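Side-chain contacts in protein-glutamine gamma-glutamyltransferase 2 (Pagrus major, PDB 1G0D), which probably catalyses the calcium-dependent joining of peptide-bound glutamine to lysine side chains or other primary amines, releasing ammonia: residues 147-152 with 427-432; 157-162 with 658-663. All coordinates share one frame; numbering follows the deposited sequence.

Overall arrangement
Contact 1 lies at the surface, where the start of helix 148-156 meets the loop between strands 424-426 and 433-435. Contact 2 is buried. It joins strand 159-164 of the catalytic core to strand 659-666 of the C-terminal Ig-like domain. The helix and strand 159-164 follow each other in the chain, and the two contact centres are about 14 Å apart. The contacts also touch each other: Gln-152 packs on Asn-157, and Asn-431 on Val-161. Their chemistry differs with place. Contact 1 is van der Waals packing beside a helix cap. Contact 2 carries charged side chains and a bridging water between the two domains.

Contact 1: 147-152 with 427-432; sequences DESKLQ and SVYGNH. With SO4 (sulfate ion), chain B.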
loop_
_atom_site.group_PDB
_atom_site.type_symbol
_atom_site.label_atom_id
_atom_site.label_comp_id
_atom_site.label_asym_id
_atom_site.label_seq_id
_atom_site.Cartn_x
_atom_site.Cartn_y
_atom_site.Cartn_z
ATOM N N ASP A 147 7.773 16.533 12.705
ATOM C CA ASP A 147 6.629 17.290 12.219
ATOM C C ASP A 147 5.359 16.517 12.591
ATOM O O ASP A 147 4.984 15.562 11.948
ATOM C CB ASP A 147 6.697 17.498 10.724
ATOM C CG ASP A 147 5.569 18.383 10.213
ATOM O OD1 ASP A 147 5.760 19.061 9.177
ATOM O OD2 ASP A 147 4.476 18.405 10.849
ATOM N N GLU A 148 4.707 16.954 13.653
ATOM C CA GLU A 148 3.513 16.309 14.177
ATOM C C GLU A 148 2.399 16.210 13.188
ATOM O O GLU A 148 1.572 15.311 13.292
ATOM C CB GLU A 148 2.997 17.055 15.422
ATOM C CG GLU A 148 3.799 16.816 16.644
ATOM C CD GLU A 148 2.961 16.937 17.892
ATOM O OE1 GLU A 148 2.007 17.751 17.820
ATOM O OE2 GLU A 148 3.268 16.236 18.912
ATOM N N SER A 149 2.338 17.137 12.250
ATOM C CA SER A 149 1.254 17.069 11.279
ATOM C C SER A 149 1.400 15.909 10.260
ATOM O O SER A 149 0.417 15.420 9.682
ATOM C CB SER A 149 1.160 18.384 10.541
ATOM O OG SER A 149 1.887 18.328 9.332
ATOM N N LYS A 150 2.630 15.462 10.048
ATOM C CA LYS A 150 2.869 14.391 9.108
ATOM C C LYS A 150 2.750 13.058 9.797
ATOM O O LYS A 150 2.484 12.057 9.158
ATOM C CB LYS A 150 4.248 14.537 8.508
ATOM C CG LYS A 150 4.378 15.749 7.671
ATOM C CD LYS A 150 5.632 15.675 6.922
ATOM C CE LYS A 150 5.944 17.031 6.376
ATOM N NZ LYS A 150 7.149 16.891 5.508
ATOM N N LEU A 151 2.967 13.041 11.104
ATOM C CA LEU A 151 2.848 11.798 11.858
ATOM C C LEU A 151 1.366 11.457 12.005
ATOM O O LEU A 151 0.975 10.299 12.120
ATOM C CB LEU A 151 3.520 11.937 13.229
ATOM C CG LEU A 151 5.036 11.744 13.173
ATOM C CD1 LEU A 151 5.679 12.132 14.498
ATOM C CD2 LEU A 151 5.326 10.313 12.836
ATOM N N GLN A 152 0.532 12.483 11.968
ATOM C CA GLN A 152 -0.909 12.298 12.091
ATOM C C GLN A 152 -1.460 11.583 10.879
ATOM O O GLN A 152 -2.393 10.786 10.987
ATOM C CB GLN A 152 -1.581 13.658 12.237
ATOM C CG GLN A 152 -3.051 13.587 12.369
ATOM C CD GLN A 152 -3.471 12.614 13.439
ATOM O OE1 GLN A 152 -2.911 12.628 14.565
ATOM N NE2 GLN A 152 -4.461 11.752 13.107
ATOM N N SER A 427 -2.266 13.408 0.069
ATOM C CA SER A 427 -1.895 14.644 0.684
ATOM C C SER A 427 -2.174 14.645 2.185
ATOM O O SER A 427 -3.163 14.092 2.652
ATOM C CB SER A 427 -2.686 15.753 0.050
ATOM O OG SER A 427 -2.459 16.914 0.806
ATOM N N VAL A 428 -1.301 15.316 2.932
ATOM C CA VAL A 428 -1.441 15.399 4.355
ATOM C C VAL A 428 -2.665 16.186 4.767
ATOM O O VAL A 428 -3.194 16.018 5.877
ATOM C CB VAL A 428 -0.225 16.060 4.974
ATOM C CG1 VAL A 428 -0.518 16.412 6.408
ATOM C CG2 VAL A 428 0.938 15.122 4.903
ATOM N N TYR A 429 -3.114 17.061 3.895
ATOM C CA TYR A 429 -4.274 17.855 4.231
ATOM C C TYR A 429 -5.220 17.776 3.075
ATOM O O TYR A 429 -4.971 18.341 2.024
ATOM C CB TYR A 429 -3.873 19.300 4.495
ATOM C CG TYR A 429 -3.248 19.507 5.844
ATOM C CD1 TYR A 429 -3.717 18.813 6.971
ATOM C CD2 TYR A 429 -2.166 20.365 5.995
ATOM C CE1 TYR A 429 -3.115 18.964 8.225
ATOM C CE2 TYR A 429 -1.552 20.527 7.243
ATOM C CZ TYR A 429 -2.030 19.821 8.349
ATOM O OH TYR A 429 -1.380 19.971 9.552
ATOM N N GLY A 430 -6.331 17.095 3.286
ATOM C CA GLY A 430 -7.283 16.921 2.216
ATOM C C GLY A 430 -7.009 15.540 1.662
ATOM O O GLY A 430 -6.112 14.819 2.134
ATOM N N ASN A 431 -7.775 15.156 0.658
ATOM C CA ASN A 431 -7.582 13.844 0.078
ATOM C C ASN A 431 -7.054 14.000 -1.334
ATOM O O ASN A 431 -7.301 13.163 -2.214
ATOM C CB ASN A 431 -8.901 13.042 0.150
ATOM C CG ASN A 431 -9.243 12.594 1.609
ATOM O OD1 ASN A 431 -9.465 13.435 2.495
ATOM N ND2 ASN A 431 -9.264 11.275 1.854
ATOM N N HIS A 432 -6.287 15.080 -1.516
ATOM C CA HIS A 432 -5.674 15.412 -2.794
ATOM C C HIS A 432 -4.467 14.539 -3.057
ATOM O O HIS A 432 -3.857 13.992 -2.144
ATOM C CB HIS A 432 -5.213 16.878 -2.867
ATOM C CG HIS A 432 -5.884 17.797 -1.890
ATOM N ND1 HIS A 432 -5.214 18.825 -1.257
ATOM C CD2 HIS A 432 -7.172 17.879 -1.473
ATOM C CE1 HIS A 432 -6.058 19.499 -0.493
ATOM N NE2 HIS A 432 -7.254 18.945 -0.606
HETATM S S SO4 B . 7.755 14.656 2.191
HETATM O O1 SO4 B . 8.840 14.026 1.604
HETATM O O2 SO4 B . 7.663 14.204 3.527
HETATM O O3 SO4 B . 8.181 15.980 2.249
HETATM O O4 SO4 B . 6.599 14.534 1.347
#
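Ser-149 meets both Val-428 and Tyr-429, and this is the tight part of the contact. Methyl CG1 of Val-428 lies 3.5 Å from the backbone O of Ser-149. A chi1 of 168° puts it there, opposite the backbone N. The same methyl sits over the centre of the Tyr-429 ring, 3.9 Å above its plane. The phenol reaches the helix with its end: OH of Tyr-429 is 3.2 Å from CB of Ser-149.

Ser-149 is itself held by the N-cap residue, Asp-147. OD2 of Asp-147 accepts from the backbone N of Ser-149 at 2.9 Å, nearly along the C-O axis, though the bond is bent at the hydrogen (134°). Asp-147 OD2 also accepts from the hydroxyl, Ser-149 OG, at 3.0 Å from above the carboxylate plane. A glycine in place of Ser-149 would probably cost Asp-147 OD2 its second donor and open a gap beside the Tyr-429 hydroxyl.

The other side is loose. Lys-150 CG comes only to 4.5 Å from Val-428 CG2. The extended chain then leads away from the loop, and Lys-150 NZ makes a weak 3.4 Å hydrogen bond to sulfate O2. Arg-291 and Trp-351 also hold this ion, probably from the crystallisation liquor.

The side chain of Val-428 is about 6 Å from that of Glu-434, a calcium ligand by similarity. Across the segments the contact is van der Waals: a methyl against a carbonyl oxygen, and a phenol oxygen against a serine carbon. The polar grip stays within the helix cap, where two bonds to Asp-147 OD2 tie down the serine.

Contact 2: 157-162 with 658-663; sequences NEDGVI and VRKLLV
Asp-159 and Lys-660 make the main packing between these strands. The carboxylate lies against the near end of the lysine chain, not its amine. Asp-159 OD1 is 3.7 Å from Lys-660 CB, and Asp-159 CG is 3.9 Å from Lys-660 CG. The two side chains cross at a slant. Leu-662 CD1 adds a lighter touch, 4.3 Å from Asp-159 OD1.

One water provides a polar bridge. It donates to Asp-159 OD1 at 2.8 Å and to the backbone O of Lys-660 at 3.0 Å. Two acceptors are thus joined through its two protons.

The charged pair across the contact stays long. Glu-158 OE1 approaches the edge of the Arg-659 guanidinium, near its plane, but is 4.1 Å from NH2. The carboxylate and guanidinium planes stand 83° apart, so the groups do not pair side by side. The Arg-659 chain is bent at chi2 and at chi3 (137°), and its end comes nearer to the other strand than its start does. Glu-158 finds closer partners elsewhere: OE2 accepts from Phe-180 N, and OE1 forms a salt bridge with Arg-655. Arg-659 NH2 makes a weak hydrogen bond to Ala-625 O.

Within 157-162, an Asx turn leads into the strand. Asn-157 OD1 accepts from the backbone N of Asp-159 at 2.8 Å. The bond is nearly straight at the hydrogen (171°), with the donor above the carbonyl plane.

Each strand has its own sheet partner, 169-176 for 159-164 and 673-682 for 659-666. The contact therefore packs the C-terminal Ig-like domain against the catalytic core, as in compact transglutaminase structures, through side chains and water. The opposite charges of Glu-158 and Arg-659 would probably attract only weakly at this distance; direct packing and the water bridge make the closer links.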
loop_
_atom_site.group_PDB
_atom_site.type_symbol
_atom_site.label_atom_id
_atom_site.label_comp_id
_atom_site.label_asym_id
_atom_site.label_seq_id
_atom_site.Cartn_x
_atom_site.Cartn_y
_atom_site.Cartn_z
ATOM N N ASN A 157 -3.466 8.389 10.915
ATOM C CA ASN A 157 -4.636 8.328 10.050
ATOM C C ASN A 157 -4.970 6.898 9.606
ATOM O O ASN A 157 -4.094 6.150 9.160
ATOM C CB ASN A 157 -4.440 9.208 8.840
ATOM C CG ASN A 157 -5.724 9.396 8.108
ATOM O OD1 ASN A 157 -6.672 8.645 8.342
ATOM N ND2 ASN A 157 -5.788 10.383 7.226
ATOM N N GLU A 158 -6.227 6.502 9.740
ATOM C CA GLU A 158 -6.615 5.138 9.374
ATOM C C GLU A 158 -7.300 5.029 8.009
ATOM O O GLU A 158 -7.596 3.926 7.532
ATOM C CB GLU A 158 -7.542 4.546 10.431
ATOM C CG GLU A 158 -6.891 4.146 11.757
ATOM C CD GLU A 158 -7.929 3.756 12.806
ATOM O OE1 GLU A 158 -8.732 4.634 13.214
ATOM O OE2 GLU A 158 -7.955 2.573 13.207
ATOM N N ASP A 159 -7.546 6.172 7.387
ATOM C CA ASP A 159 -8.205 6.220 6.097
ATOM C C ASP A 159 -7.266 6.838 5.109
ATOM O O ASP A 159 -6.780 7.938 5.327
ATOM C CB ASP A 159 -9.453 7.074 6.189
ATOM C CG ASP A 159 -10.550 6.385 6.916
ATOM O OD1 ASP A 159 -11.040 5.390 6.353
ATOM O OD2 ASP A 159 -10.909 6.818 8.039
ATOM N N GLY A 160 -7.003 6.126 4.029
ATOM C CA GLY A 160 -6.113 6.641 3.016
ATOM C C GLY A 160 -6.777 6.634 1.650
ATOM O O GLY A 160 -7.973 6.394 1.506
ATOM N N VAL A 161 -5.990 6.949 0.642
ATOM C CA VAL A 161 -6.462 6.956 -0.708
ATOM C C VAL A 161 -5.296 6.384 -1.496
ATOM O O VAL A 161 -4.160 6.814 -1.298
ATOM C CB VAL A 161 -6.758 8.413 -1.126
ATOM C CG1 VAL A 161 -7.067 8.495 -2.589
ATOM C CG2 VAL A 161 -7.931 8.921 -0.330
ATOM N N ILE A 162 -5.533 5.372 -2.328
ATOM C CA ILE A 162 -4.439 4.831 -3.136
ATOM C C ILE A 162 -4.756 5.207 -4.583
ATOM O O ILE A 162 -5.865 5.001 -5.033
ATOM C CB ILE A 162 -4.314 3.303 -2.986
ATOM C CG1 ILE A 162 -4.192 2.950 -1.494
ATOM C CG2 ILE A 162 -3.139 2.824 -3.790
ATOM C CD1 ILE A 162 -3.736 1.552 -1.144
ATOM N N VAL A 658 -14.050 11.940 12.703
ATOM C CA VAL A 658 -14.404 12.117 11.304
ATOM C C VAL A 658 -14.045 10.776 10.633
ATOM O O VAL A 658 -12.872 10.432 10.483
ATOM C CB VAL A 658 -13.611 13.254 10.661
ATOM C CG1 VAL A 658 -13.998 13.381 9.201
ATOM C CG2 VAL A 658 -13.867 14.547 11.406
ATOM N N ARG A 659 -15.053 10.009 10.245
ATOM C CA ARG A 659 -14.791 8.709 9.686
ATOM C C ARG A 659 -15.300 8.594 8.276
ATOM O O ARG A 659 -16.093 9.408 7.819
ATOM C CB ARG A 659 -15.421 7.662 10.594
ATOM C CG ARG A 659 -15.342 8.035 12.067
ATOM C CD ARG A 659 -15.220 6.817 12.948
ATOM N NE ARG A 659 -14.245 6.988 14.015
ATOM C CZ ARG A 659 -12.936 6.777 13.888
ATOM N NH1 ARG A 659 -12.124 6.960 14.917
ATOM N NH2 ARG A 659 -12.428 6.387 12.739
ATOM N N LYS A 660 -14.800 7.589 7.578
ATOM C CA LYS A 660 -15.161 7.349 6.182
ATOM C C LYS A 660 -15.807 5.948 6.000
ATOM O O LYS A 660 -15.293 4.926 6.525
ATOM C CB LYS A 660 -13.900 7.508 5.317
ATOM C CG LYS A 660 -13.216 8.864 5.474
ATOM C CD LYS A 660 -13.391 9.704 4.215
ATOM C CE LYS A 660 -13.296 11.203 4.472
ATOM N NZ LYS A 660 -12.130 11.467 5.348
ATOM N N LEU A 661 -16.954 5.913 5.308
ATOM C CA LEU A 661 -17.674 4.658 5.086
ATOM C C LEU A 661 -17.388 4.270 3.674
ATOM O O LEU A 661 -17.590 5.069 2.741
ATOM C CB LEU A 661 -19.172 4.826 5.310
ATOM C CG LEU A 661 -20.003 3.558 5.156
ATOM C CD1 LEU A 661 -19.599 2.502 6.169
ATOM C CD2 LEU A 661 -21.478 3.929 5.292
ATOM N N LEU A 662 -16.874 3.048 3.540
ATOM C CA LEU A 662 -16.473 2.486 2.244
ATOM C C LEU A 662 -17.409 1.370 1.764
ATOM O O LEU A 662 -17.889 0.541 2.544
ATOM C CB LEU A 662 -15.034 1.946 2.318
ATOM C CG LEU A 662 -13.849 2.907 2.382
ATOM C CD1 LEU A 662 -13.962 3.880 3.538
ATOM C CD2 LEU A 662 -12.625 2.084 2.583
ATOM N N VAL A 663 -17.688 1.370 0.467
ATOM C CA VAL A 663 -18.557 0.367 -0.097
ATOM C C VAL A 663 -18.113 -0.135 -1.476
ATOM O O VAL A 663 -17.667 0.626 -2.354
ATOM C CB VAL A 663 -20.010 0.902 -0.177
ATOM C CG1 VAL A 663 -20.928 -0.158 -0.715
ATOM C CG2 VAL A 663 -20.471 1.325 1.196
HETATM O O HOH W 1 -12.761 3.397 7.172
#